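Local atomic coordinates of ssDNA binding protein (PDB entry 4PSM), a protein that binds single-stranded DNA, which its assembled subunits probably entrap in tunnels running between them. Residues S131-V134 and E135-Q139. Sequence-based numbering, arbitrary orientation.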
loop_
_atom_site.group_PDB
_atom_site.type_symbol
_atom_site.label_atom_id
_atom_site.label_comp_id
_atom_site.label_asym_id
_atom_site.label_seq_id
_atom_site.Cartn_x
_atom_site.Cartn_y
_atom_site.Cartn_z
ATOM N N SER A 131 -4.365 -7.203 -5.685
ATOM C CA SER A 131 -5.339 -8.222 -5.312
ATOM C C SER A 131 -5.815 -9.003 -6.527
ATOM O O SER A 131 -6.046 -10.211 -6.449
ATOM C CB SER A 131 -6.534 -7.593 -4.598
ATOM O OG SER A 131 -6.167 -7.176 -3.292
ATOM N N GLU A 132 -5.955 -8.302 -7.648
ATOM C CA GLU A 132 -6.410 -8.913 -8.897
ATOM C C GLU A 132 -5.345 -9.867 -9.413
ATOM O O GLU A 132 -5.621 -11.019 -9.736
ATOM C CB GLU A 132 -6.664 -7.832 -9.948
ATOM C CG GLU A 132 -7.885 -8.061 -10.816
ATOM C CD GLU A 132 -8.990 -7.063 -10.523
ATOM O OE1 GLU A 132 -8.833 -6.271 -9.568
ATOM O OE2 GLU A 132 -10.009 -7.068 -11.246
ATOM N N LEU A 133 -4.120 -9.368 -9.486
ATOM C CA LEU A 133 -2.994 -10.141 -9.970
ATOM C C LEU A 133 -2.776 -11.384 -9.123
ATOM O O LEU A 133 -2.607 -12.491 -9.645
ATOM C CB LEU A 133 -1.737 -9.282 -9.968
ATOM C CG LEU A 133 -0.459 -9.905 -10.518
ATOM C CD1 LEU A 133 -0.756 -10.747 -11.750
ATOM C CD2 LEU A 133 0.571 -8.826 -10.838
ATOM N N VAL A 134 -2.780 -11.199 -7.812
ATOM C CA VAL A 134 -2.610 -12.317 -6.901
ATOM C C VAL A 134 -3.650 -13.409 -7.157
ATOM O O VAL A 134 -3.303 -14.584 -7.273
ATOM C CB VAL A 134 -2.669 -11.853 -5.441
ATOM C CG1 VAL A 134 -2.791 -13.049 -4.496
ATOM C CG2 VAL A 134 -1.433 -11.029 -5.121
ATOM N N GLU A 135 -4.917 -13.017 -7.260
ATOM C CA GLU A 135 -5.979 -13.980 -7.489
ATOM C C GLU A 135 -5.765 -14.689 -8.817
ATOM O O GLU A 135 -6.021 -15.883 -8.942
ATOM C CB GLU A 135 -7.352 -13.314 -7.461
ATOM C CG GLU A 135 -8.497 -14.311 -7.632
ATOM C CD GLU A 135 -8.655 -15.256 -6.443
ATOM O OE1 GLU A 135 -7.916 -15.097 -5.445
ATOM O OE2 GLU A 135 -9.522 -16.161 -6.509
ATOM N N ARG A 136 -5.288 -13.940 -9.802
ATOM C CA ARG A 136 -5.034 -14.474 -11.135
ATOM C C ARG A 136 -3.940 -15.550 -11.087
ATOM O O ARG A 136 -4.013 -16.565 -11.779
ATOM C CB ARG A 136 -4.631 -13.333 -12.075
ATOM C CG ARG A 136 -5.055 -13.512 -13.519
ATOM C CD ARG A 136 -5.594 -12.208 -14.102
ATOM N NE ARG A 136 -4.660 -11.128 -13.992
ATOM C CZ ARG A 136 -4.780 -9.903 -13.489
ATOM N NH1 ARG A 136 -5.880 -9.381 -12.946
ATOM N NH2 ARG A 136 -3.682 -9.181 -13.565
HETATM N N MSE A 137 -2.924 -15.322 -10.262
HETATM C CA MSE A 137 -1.867 -16.297 -10.075
HETATM C C MSE A 137 -2.385 -17.553 -9.392
HETATM O O MSE A 137 -1.940 -18.660 -9.693
HETATM C CB MSE A 137 -0.744 -15.714 -9.238
HETATM C CG MSE A 137 0.154 -14.739 -9.965
HETATM SE SE MSE A 137 1.350 -13.790 -8.741
HETATM C CE MSE A 137 2.019 -15.287 -7.695
ATOM N N LYS A 138 -3.308 -17.381 -8.458
ATOM C CA LYS A 138 -3.949 -18.517 -7.833
ATOM C C LYS A 138 -4.628 -19.343 -8.922
ATOM O O LYS A 138 -4.497 -20.565 -8.961
ATOM C CB LYS A 138 -4.967 -18.062 -6.783
ATOM C CG LYS A 138 -4.336 -17.566 -5.488
ATOM C CD LYS A 138 -5.371 -16.988 -4.538
ATOM C CE LYS A 138 -6.365 -18.041 -4.053
ATOM N NZ LYS A 138 -7.538 -17.399 -3.373
ATOM N N GLN A 139 -5.321 -18.655 -9.824
ATOM C CA GLN A 139 -6.085 -19.296 -10.884
ATOM C C GLN A 139 -5.199 -20.037 -11.869
ATOM O O GLN A 139 -5.543 -21.124 -12.344
ATOM C CB GLN A 139 -6.891 -18.247 -11.647
ATOM C CG GLN A 139 -7.927 -17.530 -10.812
ATOM C CD GLN A 139 -8.513 -16.348 -11.543
ATOM O OE1 GLN A 139 -7.962 -15.892 -12.554
ATOM N NE2 GLN A 139 -9.633 -15.836 -11.033
#
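Glu-135 gives its backbone N to Ser-131 O (3.1 Å), one turn back in the helix. With CG anti to the backbone N (chi1 -177°) and a bend at the next bond, its carboxylate is carried forward along the helix. There OE1 accepts Lys-138 NZ on the syn side at 3.1 Å, and OE2 takes the backbone N of Arg-147 in the returning C-terminal tail, a good use of an acidic group with two oxygens. Arg-136 donates its backbone N to Glu-132 O (2.9 Å) and folds its long chain back over the preceding turn, bent at chi2 and chi3. Leu-133 CA sits over one face of the guanidinium, toward its rim, NH1 rests against Glu-132 CG, and NH2 lies 3.8 Å from Leu-133 CD1. Arginine suits the place because a long chain with a flat, charged end can lie back over the previous turn while staying near an acid. The planes of carboxylate and guanidinium are 49° apart. Glu-132 OE2 stays 5.0 Å from Arg-136 NH1, too far for a salt bridge, though the opposite charges probably still attract weakly. An alanine here would be likely to uncover the backbone at Leu-133 and leave Glu-132 without its nearby positive charge. The segment lies near the C-terminal end of helix 93-141, in a predicted coiled coil, where its side chains meet three other subunits. Met-137, present as selenomethionine, is a methionine in sequence, and such a long apolar chain suits this face: its backbone N bonds Leu-133 O (2.9 Å), its CG lies 4.5 Å from Leu-133 CD1, and its side chain packs on Met-137 of the fourth subunit. Lys-138 continues the i to i-4 pattern, its backbone N reaching Val-134 O (3.0 Å), which its aliphatic CG also passes. A lysine fits this buried place because its ammonium is well matched: besides Glu-135, NZ meets Glu-117 of the second subunit in a salt bridge and the carbonyl of Lys-145.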